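Local coordinates for protein putative isochorismatase (Bordetella bronchiseptica, PDB 3UAO) that hydrolyses maleamate to maleate and ammonia, probably through a cysteine nucleophile as in its isochorismatase-family relatives, in the bacterial breakdown of nicotinate (vitamin B3), at residues R82-I93 / L128-K139; I49-A57 / P120-L128. All coordinates share one frame; numbering follows the deposited sequence.

Contact 1. Residues R82-I93 / L128-K139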
loop_
_atom_site.group_PDB
_atom_site.type_symbol
_atom_site.label_atom_id
_atom_site.label_comp_id
_atom_site.label_asym_id
_atom_site.label_seq_id
_atom_site.Cartn_x
_atom_site.Cartn_y
_atom_site.Cartn_z
ATOM N N ARG A 82 17.954 3.958 22.242
ATOM C CA ARG A 82 18.750 5.177 22.096
ATOM C C ARG A 82 20.246 4.962 22.373
ATOM O O ARG A 82 21.060 5.483 21.660
ATOM C CB ARG A 82 18.190 6.285 22.993
ATOM C CG ARG A 82 16.848 6.780 22.523
ATOM C CD ARG A 82 16.115 7.502 23.586
ATOM N NE ARG A 82 14.888 8.062 23.048
ATOM C CZ ARG A 82 13.933 8.668 23.749
ATOM N NH1 ARG A 82 13.993 8.797 25.082
ATOM N NH2 ARG A 82 12.885 9.146 23.085
ATOM N N GLU A 83 20.600 4.175 23.387
ATOM C CA GLU A 83 22.009 3.814 23.575
ATOM C C GLU A 83 22.577 3.032 22.371
ATOM O O GLU A 83 23.732 3.211 21.984
ATOM C CB GLU A 83 22.240 3.021 24.877
ATOM C CG GLU A 83 23.759 2.726 25.192
ATOM C CD GLU A 83 23.968 1.922 26.483
ATOM O OE1 GLU A 83 24.014 2.540 27.566
ATOM O OE2 GLU A 83 24.108 0.677 26.418
ATOM N N ARG A 84 21.771 2.178 21.765
ATOM C CA ARG A 84 22.279 1.346 20.697
ATOM C C ARG A 84 22.209 1.991 19.310
ATOM O O ARG A 84 22.745 1.457 18.362
ATOM C CB ARG A 84 21.582 -0.000 20.743
ATOM C CG ARG A 84 21.973 -0.787 21.981
ATOM C CD ARG A 84 21.012 -1.898 22.269
ATOM N NE ARG A 84 21.292 -2.557 23.541
ATOM C CZ ARG A 84 20.892 -3.784 23.877
ATOM N NH1 ARG A 84 20.168 -4.525 23.042
ATOM N NH2 ARG A 84 21.213 -4.272 25.072
ATOM N N GLY A 85 21.604 3.164 19.197
ATOM C CA GLY A 85 21.483 3.835 17.902
ATOM C C GLY A 85 20.476 3.153 16.976
ATOM O O GLY A 85 20.694 3.059 15.780
ATOM N N TRP A 86 19.373 2.673 17.550
ATOM C CA TRP A 86 18.387 1.911 16.809
ATOM C C TRP A 86 17.416 2.886 16.213
ATOM O O TRP A 86 17.024 3.818 16.873
ATOM C CB TRP A 86 17.600 0.971 17.732
ATOM C CG TRP A 86 18.295 -0.258 18.138
ATOM C CD1 TRP A 86 19.484 -0.709 17.694
ATOM C CD2 TRP A 86 17.800 -1.242 19.039
ATOM N NE1 TRP A 86 19.790 -1.911 18.284
ATOM C CE2 TRP A 86 18.768 -2.260 19.117
ATOM C CE3 TRP A 86 16.637 -1.351 19.817
ATOM C CZ2 TRP A 86 18.613 -3.379 19.933
ATOM C CZ3 TRP A 86 16.478 -2.467 20.625
ATOM C CH2 TRP A 86 17.455 -3.465 20.676
ATOM N N ALA A 87 17.015 2.675 14.971
ATOM C CA ALA A 87 15.930 3.459 14.416
ATOM C C ALA A 87 14.755 3.402 15.422
ATOM O O ALA A 87 14.470 2.344 15.991
ATOM C CB ALA A 87 15.518 2.898 13.041
ATOM N N VAL A 88 14.089 4.525 15.658
ATOM C CA VAL A 88 12.943 4.533 16.579
ATOM C C VAL A 88 11.750 5.309 15.995
ATOM O O VAL A 88 11.926 6.416 15.484
ATOM C CB VAL A 88 13.318 5.084 17.963
ATOM C CG1 VAL A 88 12.101 5.024 18.931
ATOM C CG2 VAL A 88 14.459 4.296 18.530
ATOM N N ALA A 89 10.562 4.681 16.058
ATOM C CA ALA A 89 9.330 5.215 15.480
ATOM C C ALA A 89 8.215 5.132 16.503
ATOM O O ALA A 89 8.085 4.152 17.204
ATOM C CB ALA A 89 8.942 4.455 14.225
ATOM N N HIS A 90 7.443 6.195 16.603
ATOM C CA HIS A 90 6.304 6.269 17.491
ATOM C C HIS A 90 5.059 6.491 16.626
ATOM O O HIS A 90 5.116 7.166 15.606
ATOM C CB HIS A 90 6.465 7.462 18.446
ATOM C CG HIS A 90 7.796 7.525 19.133
ATOM N ND1 HIS A 90 7.960 7.207 20.463
ATOM C CD2 HIS A 90 9.024 7.862 18.672
ATOM C CE1 HIS A 90 9.235 7.360 20.795
ATOM N NE2 HIS A 90 9.901 7.758 19.725
ATOM N N SER A 91 3.941 5.922 17.040
ATOM C CA SER A 91 2.708 6.062 16.315
ATOM C C SER A 91 1.722 6.803 17.221
ATOM O O SER A 91 1.790 6.749 18.452
ATOM C CB SER A 91 2.172 4.669 15.899
ATOM O OG SER A 91 1.188 4.182 16.793
ATOM N N ARG A 92 0.798 7.496 16.586
ATOM C CA ARG A 92 -0.270 8.222 17.278
ATOM C C ARG A 92 -1.472 8.114 16.379
ATOM O O ARG A 92 -1.297 8.180 15.167
ATOM C CB ARG A 92 0.065 9.719 17.401
ATOM C CG ARG A 92 1.273 10.064 18.256
ATOM C CD ARG A 92 1.600 11.534 18.175
ATOM N NE ARG A 92 0.415 12.320 18.517
ATOM C CZ ARG A 92 0.137 13.549 18.086
ATOM N NH1 ARG A 92 0.957 14.211 17.286
ATOM N NH2 ARG A 92 -0.991 14.103 18.457
ATOM N N ILE A 93 -2.671 7.903 16.940
ATOM C CA ILE A 93 -3.903 8.028 16.169
ATOM C C ILE A 93 -4.227 9.498 16.133
ATOM O O ILE A 93 -4.205 10.185 17.178
ATOM C CB ILE A 93 -5.047 7.184 16.737
ATOM C CG1 ILE A 93 -4.721 5.696 16.570
ATOM C CG2 ILE A 93 -6.380 7.417 15.983
ATOM C CD1 ILE A 93 -5.725 4.726 17.243
ATOM N N LEU A 128 7.474 8.662 27.474
ATOM C CA LEU A 128 8.123 8.134 26.253
ATOM C C LEU A 128 8.335 9.190 25.174
ATOM O O LEU A 128 8.387 8.869 23.976
ATOM C CB LEU A 128 7.292 6.961 25.707
ATOM C CG LEU A 128 7.106 5.807 26.687
ATOM C CD1 LEU A 128 5.946 4.910 26.260
ATOM C CD2 LEU A 128 8.370 5.022 26.770
ATOM N N ALA A 129 8.464 10.452 25.592
ATOM C CA ALA A 129 8.482 11.564 24.633
ATOM C C ALA A 129 9.559 11.273 23.610
ATOM O O ALA A 129 10.645 10.845 23.982
ATOM C CB ALA A 129 8.759 12.893 25.329
ATOM N N PRO A 130 9.254 11.478 22.316
ATOM C CA PRO A 130 10.202 11.401 21.205
ATOM C C PRO A 130 11.418 12.337 21.274
ATOM O O PRO A 130 11.368 13.391 21.881
ATOM C CB PRO A 130 9.340 11.817 20.004
ATOM C CG PRO A 130 7.990 11.392 20.366
ATOM C CD PRO A 130 7.875 11.672 21.825
ATOM N N GLN A 131 12.488 11.939 20.605
ATOM C CA GLN A 131 13.684 12.732 20.485
ATOM C C GLN A 131 14.015 12.935 19.010
ATOM O O GLN A 131 13.393 12.296 18.157
ATOM C CB GLN A 131 14.829 12.014 21.164
ATOM C CG GLN A 131 14.752 12.082 22.670
ATOM C CD GLN A 131 15.982 11.504 23.334
ATOM O OE1 GLN A 131 16.834 10.897 22.664
ATOM N NE2 GLN A 131 16.083 11.675 24.652
ATOM N N ALA A 132 15.010 13.796 18.748
ATOM C CA ALA A 132 15.538 14.086 17.409
ATOM C C ALA A 132 15.827 12.813 16.606
ATOM O O ALA A 132 16.605 11.961 17.065
ATOM C CB ALA A 132 16.847 14.954 17.512
ATOM N N GLY A 133 15.168 12.674 15.448
ATOM C CA GLY A 133 15.433 11.587 14.489
ATOM C C GLY A 133 14.492 10.396 14.609
ATOM O O GLY A 133 14.544 9.472 13.805
ATOM N N GLU A 134 13.654 10.428 15.634
ATOM C CA GLU A 134 12.699 9.388 15.896
ATOM C C GLU A 134 11.373 9.820 15.268
ATOM O O GLU A 134 10.917 10.954 15.461
ATOM C CB GLU A 134 12.528 9.174 17.399
ATOM C CG GLU A 134 13.767 8.663 18.116
ATOM C CD GLU A 134 13.547 8.486 19.607
ATOM O OE1 GLU A 134 12.445 8.817 20.107
ATOM O OE2 GLU A 134 14.496 8.021 20.276
ATOM N N TYR A 135 10.765 8.891 14.534
ATOM C CA TYR A 135 9.730 9.207 13.591
ATOM C C TYR A 135 8.385 9.049 14.244
ATOM O O TYR A 135 8.125 8.030 14.897
ATOM C CB TYR A 135 9.852 8.273 12.377
ATOM C CG TYR A 135 8.853 8.502 11.275
ATOM C CD1 TYR A 135 8.517 9.779 10.858
ATOM C CD2 TYR A 135 8.259 7.450 10.641
ATOM C CE1 TYR A 135 7.602 9.982 9.860
ATOM C CE2 TYR A 135 7.349 7.652 9.640
ATOM C CZ TYR A 135 7.037 8.926 9.243
ATOM O OH TYR A 135 6.113 9.119 8.223
ATOM N N VAL A 136 7.532 10.057 14.084
ATOM C CA VAL A 136 6.188 10.038 14.663
ATOM C C VAL A 136 5.257 9.815 13.509
ATOM O O VAL A 136 5.099 10.659 12.647
ATOM C CB VAL A 136 5.837 11.364 15.390
ATOM C CG1 VAL A 136 4.474 11.295 16.060
ATOM C CG2 VAL A 136 6.953 11.732 16.408
ATOM N N VAL A 137 4.649 8.647 13.468
ATOM C CA VAL A 137 3.763 8.346 12.400
ATOM C C VAL A 137 2.344 8.512 12.931
ATOM O O VAL A 137 2.013 8.057 14.027
ATOM C CB VAL A 137 4.076 6.973 11.744
ATOM C CG1 VAL A 137 4.328 5.969 12.718
ATOM C CG2 VAL A 137 2.938 6.531 10.862
ATOM N N ARG A 138 1.534 9.232 12.141
ATOM C CA ARG A 138 0.155 9.532 12.453
ATOM C C ARG A 138 -0.704 8.665 11.605
ATOM O O ARG A 138 -0.414 8.451 10.430
ATOM C CB ARG A 138 -0.161 10.975 12.141
ATOM C CG ARG A 138 0.359 11.980 13.196
ATOM C CD ARG A 138 0.648 13.315 12.519
ATOM N NE ARG A 138 1.113 14.319 13.463
ATOM C CZ ARG A 138 2.379 14.729 13.614
ATOM N NH1 ARG A 138 3.364 14.238 12.860
ATOM N NH2 ARG A 138 2.648 15.679 14.521
ATOM N N LYS A 139 -1.786 8.157 12.199
ATOM C CA LYS A 139 -2.600 7.197 11.531
ATOM C C LYS A 139 -4.031 7.418 11.950
ATOM O O LYS A 139 -4.292 8.003 12.996
ATOM C CB LYS A 139 -2.111 5.784 11.883
ATOM C CG LYS A 139 -2.340 5.320 13.357
ATOM C CD LYS A 139 -1.357 4.217 13.700
ATOM C CE LYS A 139 -1.631 3.510 15.043
ATOM N NZ LYS A 139 -3.085 3.153 15.231
#
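Glu-134 reaches across to Arg-82 and His-90, and this buried carboxylate is the tight end of the contact. Arg-82 grips it side-on, the guanidinium and carboxylate nearly coplanar. NE meets the syn lone pair of OE2 at 2.8 Å, almost straight, while NH2 bonds OE1 at 3.0 Å. His-90 NE2 donates to Glu-134 OE1 at 2.8 Å from above the carboxylate plane, the imidazole brought there by CG lying anti to the carbonyl carbon (chi1 -50°). Pro-130 CG sits over the centre of that ring in a CH-pi contact, 4.0 Å from its centroid.

Beyond Glu-134 the chains run as parallel strands, 87-93 beside the sheet's outermost strand in this chain, 135-139. Val-88, His-90 and Arg-92 exchange backbone bonds with Tyr-135, Val-137 and Lys-139, as in Tyr-135 N to Val-88 O at 2.9 Å.

The solvent side is looser. There the exposed Gln-131 stacks its amide almost parallel on the Arg-82 guanidinium, and Arg-82 NH2 reaches Ala-129 O at 3.0 Å. Farther along, the exposed Arg-138 lies alongside Arg-92, and both form salt bridges to Glu-117. Gln-131 N also donates to Glu-134 OE1. These bonds tie turn 131-134 to the end of helix 67-84, and three donors on one oxygen would favour the ionised carboxylate.

Contact 2. Residues I49-A57 / P120-L128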
loop_
_atom_site.group_PDB
_atom_site.type_symbol
_atom_site.label_atom_id
_atom_site.label_comp_id
_atom_site.label_asym_id
_atom_site.label_seq_id
_atom_site.Cartn_x
_atom_site.Cartn_y
_atom_site.Cartn_z
ATOM N N ILE A 49 6.934 1.936 18.932
ATOM C CA ILE A 49 6.064 2.064 20.078
ATOM C C ILE A 49 4.695 2.508 19.571
ATOM O O ILE A 49 4.530 3.645 19.112
ATOM C CB ILE A 49 6.604 3.091 21.076
ATOM C CG1 ILE A 49 8.059 2.785 21.461
ATOM C CG2 ILE A 49 5.757 3.128 22.324
ATOM C CD1 ILE A 49 8.676 3.840 22.346
ATOM N N VAL A 50 3.694 1.645 19.639
ATOM C CA VAL A 50 2.417 2.010 19.013
ATOM C C VAL A 50 1.381 2.588 19.981
ATOM O O VAL A 50 0.986 1.948 20.922
ATOM C CB VAL A 50 1.851 0.899 18.000
ATOM C CG1 VAL A 50 2.832 -0.225 17.792
ATOM C CG2 VAL A 50 0.516 0.418 18.356
ATOM N N ASP A 51 1.023 3.843 19.752
ATOM C CA ASP A 51 -0.092 4.511 20.420
ATOM C C ASP A 51 -0.054 4.601 21.935
ATOM O O ASP A 51 -1.097 4.650 22.586
ATOM C CB ASP A 51 -1.423 3.871 19.997
ATOM C CG ASP A 51 -1.678 3.997 18.544
ATOM O OD1 ASP A 51 -0.989 4.799 17.881
ATOM O OD2 ASP A 51 -2.560 3.265 18.062
ATOM N N PHE A 52 1.122 4.661 22.517
ATOM C CA PHE A 52 1.200 4.940 23.947
ATOM C C PHE A 52 0.935 6.423 24.193
ATOM O O PHE A 52 1.857 7.179 24.495
ATOM C CB PHE A 52 2.547 4.505 24.525
ATOM C CG PHE A 52 2.570 3.085 24.991
ATOM C CD1 PHE A 52 1.393 2.418 25.285
ATOM C CD2 PHE A 52 3.783 2.430 25.191
ATOM C CE1 PHE A 52 1.439 1.132 25.761
ATOM C CE2 PHE A 52 3.825 1.162 25.672
ATOM C CZ PHE A 52 2.670 0.508 25.963
ATOM N N VAL A 53 -0.344 6.805 24.067
ATOM C CA VAL A 53 -0.769 8.204 24.107
ATOM C C VAL A 53 -1.658 8.405 25.325
ATOM O O VAL A 53 -2.243 7.445 25.819
ATOM C CB VAL A 53 -1.476 8.635 22.786
ATOM C CG1 VAL A 53 -0.545 8.430 21.604
ATOM C CG2 VAL A 53 -2.767 7.888 22.565
ATOM N N ASN A 54 -1.740 9.636 25.832
ATOM C CA ASN A 54 -2.414 9.914 27.126
ATOM C C ASN A 54 -3.818 9.255 27.247
ATOM O O ASN A 54 -4.217 8.818 28.323
ATOM C CB ASN A 54 -2.538 11.437 27.377
ATOM C CG ASN A 54 -1.189 12.143 27.569
ATOM O OD1 ASN A 54 -0.904 13.181 26.945
ATOM N ND2 ASN A 54 -0.360 11.590 28.428
ATOM N N GLY A 55 -4.563 9.199 26.152
ATOM C CA GLY A 55 -5.903 8.656 26.173
ATOM C C GLY A 55 -5.957 7.149 26.358
ATOM O O GLY A 55 -6.939 6.622 26.873
ATOM N N PHE A 56 -4.914 6.443 25.931
ATOM C CA PHE A 56 -4.786 4.983 26.184
ATOM C C PHE A 56 -4.123 4.631 27.547
ATOM O O PHE A 56 -4.244 3.505 28.031
ATOM C CB PHE A 56 -4.032 4.315 25.030
ATOM C CG PHE A 56 -4.860 4.134 23.804
ATOM C CD1 PHE A 56 -5.603 2.996 23.622
ATOM C CD2 PHE A 56 -4.897 5.104 22.843
ATOM C CE1 PHE A 56 -6.385 2.836 22.483
ATOM C CE2 PHE A 56 -5.671 4.959 21.715
ATOM C CZ PHE A 56 -6.420 3.823 21.531
ATOM N N ALA A 57 -3.404 5.588 28.136
ATOM C CA ALA A 57 -2.835 5.431 29.483
ATOM C C ALA A 57 -3.890 5.666 30.552
ATOM O O ALA A 57 -3.987 4.884 31.474
ATOM C CB ALA A 57 -1.646 6.389 29.709
ATOM N N PRO A 120 -4.939 16.667 24.110
ATOM C CA PRO A 120 -3.891 16.023 24.901
ATOM C C PRO A 120 -4.049 14.493 24.909
ATOM O O PRO A 120 -3.054 13.783 24.961
ATOM C CB PRO A 120 -4.061 16.635 26.310
ATOM C CG PRO A 120 -5.483 17.199 26.340
ATOM C CD PRO A 120 -5.738 17.624 24.906
ATOM N N ALA A 121 -5.289 14.004 24.827
ATOM C CA ALA A 121 -5.559 12.567 24.713
ATOM C C ALA A 121 -4.686 11.904 23.632
ATOM O O ALA A 121 -4.199 10.783 23.796
ATOM C CB ALA A 121 -7.032 12.339 24.433
ATOM N N SER A 122 -4.459 12.610 22.537
ATOM C CA SER A 122 -3.791 12.008 21.388
ATOM C C SER A 122 -2.273 12.081 21.490
ATOM O O SER A 122 -1.590 11.448 20.716
ATOM C CB SER A 122 -4.236 12.706 20.115
ATOM O OG SER A 122 -3.591 13.965 19.965
ATOM N N ALA A 123 -1.756 12.852 22.441
ATOM C CA ALA A 123 -0.323 13.061 22.566
ATOM C C ALA A 123 0.393 11.853 23.156
ATOM O O ALA A 123 -0.142 11.162 24.032
ATOM C CB ALA A 123 -0.038 14.287 23.436
ATOM N N ILE A 124 1.636 11.657 22.721
ATOM C CA ILE A 124 2.527 10.666 23.347
ATOM C C ILE A 124 2.785 10.975 24.835
ATOM O O ILE A 124 2.934 12.121 25.221
ATOM C CB ILE A 124 3.852 10.556 22.594
ATOM C CG1 ILE A 124 3.592 9.913 21.221
ATOM C CG2 ILE A 124 4.851 9.754 23.433
ATOM C CD1 ILE A 124 4.846 9.730 20.342
ATOM N N VAL A 125 2.805 9.931 25.655
ATOM C CA VAL A 125 2.850 10.089 27.110
ATOM C C VAL A 125 4.212 10.621 27.484
ATOM O O VAL A 125 5.199 10.159 26.946
ATOM C CB VAL A 125 2.583 8.760 27.874
ATOM C CG1 VAL A 125 1.168 8.242 27.578
ATOM C CG2 VAL A 125 3.639 7.719 27.567
ATOM N N PRO A 126 4.274 11.593 28.411
ATOM C CA PRO A 126 5.548 12.232 28.737
ATOM C C PRO A 126 6.647 11.240 29.034
ATOM O O PRO A 126 7.786 11.509 28.681
ATOM C CB PRO A 126 5.222 13.068 29.978
ATOM C CG PRO A 126 3.766 13.391 29.823
ATOM C CD PRO A 126 3.190 12.101 29.272
ATOM N N GLN A 127 6.299 10.102 29.632
ATOM C CA GLN A 127 7.244 9.011 29.893
ATOM C C GLN A 127 8.054 8.550 28.671
ATOM O O GLN A 127 9.186 8.064 28.817
ATOM C CB GLN A 127 6.500 7.791 30.439
ATOM C CG GLN A 127 5.786 8.014 31.760
ATOM C CD GLN A 127 4.283 8.225 31.635
ATOM O OE1 GLN A 127 3.609 7.512 30.915
ATOM N NE2 GLN A 127 3.752 9.191 32.377
ATOM N N LEU A 128 7.474 8.662 27.474
ATOM C CA LEU A 128 8.123 8.134 26.253
ATOM C C LEU A 128 8.335 9.190 25.174
ATOM O O LEU A 128 8.387 8.869 23.976
ATOM C CB LEU A 128 7.292 6.961 25.707
ATOM C CG LEU A 128 7.106 5.807 26.687
ATOM C CD1 LEU A 128 5.946 4.910 26.260
ATOM C CD2 LEU A 128 8.370 5.022 26.770
#
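This is a backbone-led contact between the loop leaving the C-terminal end of central strand 45-50 and the irregular stretch ahead of edge strand 135-139. Val-53 and Ile-124 form a single bridge, flanked by two bonds: Val-125 N to Phe-52 O at 3.1 Å, and Asn-54 N to Ala-123 O at 2.8 Å. One residue further on, Gly-55 N bonds Ala-121 O at 2.9 Å. The amides of the first two residues of helix 54-57 are therefore satisfied by carbonyls of the other segment.

Side chains fill in around this seam. Val-53 turns CG1 to Ser-122 O (3.3 Å) and CG2 to Ala-121 O. Val-125 CG1, anti to its own carbonyl carbon (chi1 -63°), tucks against the backbone of Phe-52 and Val-53 and also meets Ala-57 CB at 4.0 Å. Farther back, Leu-128 CD1 approaches the Phe-52 ring obliquely, 3.5 Å from CD2, and touches Ile-49 CG2.

Phe-52 centres an inverse gamma turn. Val-53 occupies the N-cap position, and its own O accepts from Phe-56 N and Ala-57 N. In Rossmann-like alpha/beta folds, loops at the carboxyl ends of the parallel strands form the active-site edge; this loop, which carries Asp-51, is consistent with that.

How the contacts relate
Contacts 1 and 2 have centres about 12 Å apart and share Leu-128, and their strands 87-93 and 45-50 are neighbours in one sheet. Two polar links tie them: Lys-139 NZ, which also bonds Thr-141 O, forms a salt bridge with Asp-51 OD2 at 2.9 Å, and Arg-92 NH2 probably bonds Ser-122 OG at 3.0 Å, a hydroxyl also bonded to Lys-116 O. His-90 CB packs on Ile-124 CD1. In this family's cysteine hydrolases an Asp and a Lys accompany the nucleophile, consistent with a triad of Asp-51, Lys-139 and the oxidised Cys-172. An acetate ion, probably from the crystallisation liquor, lies about 6 Å from the Ile-93 side chain and may mark the pocket.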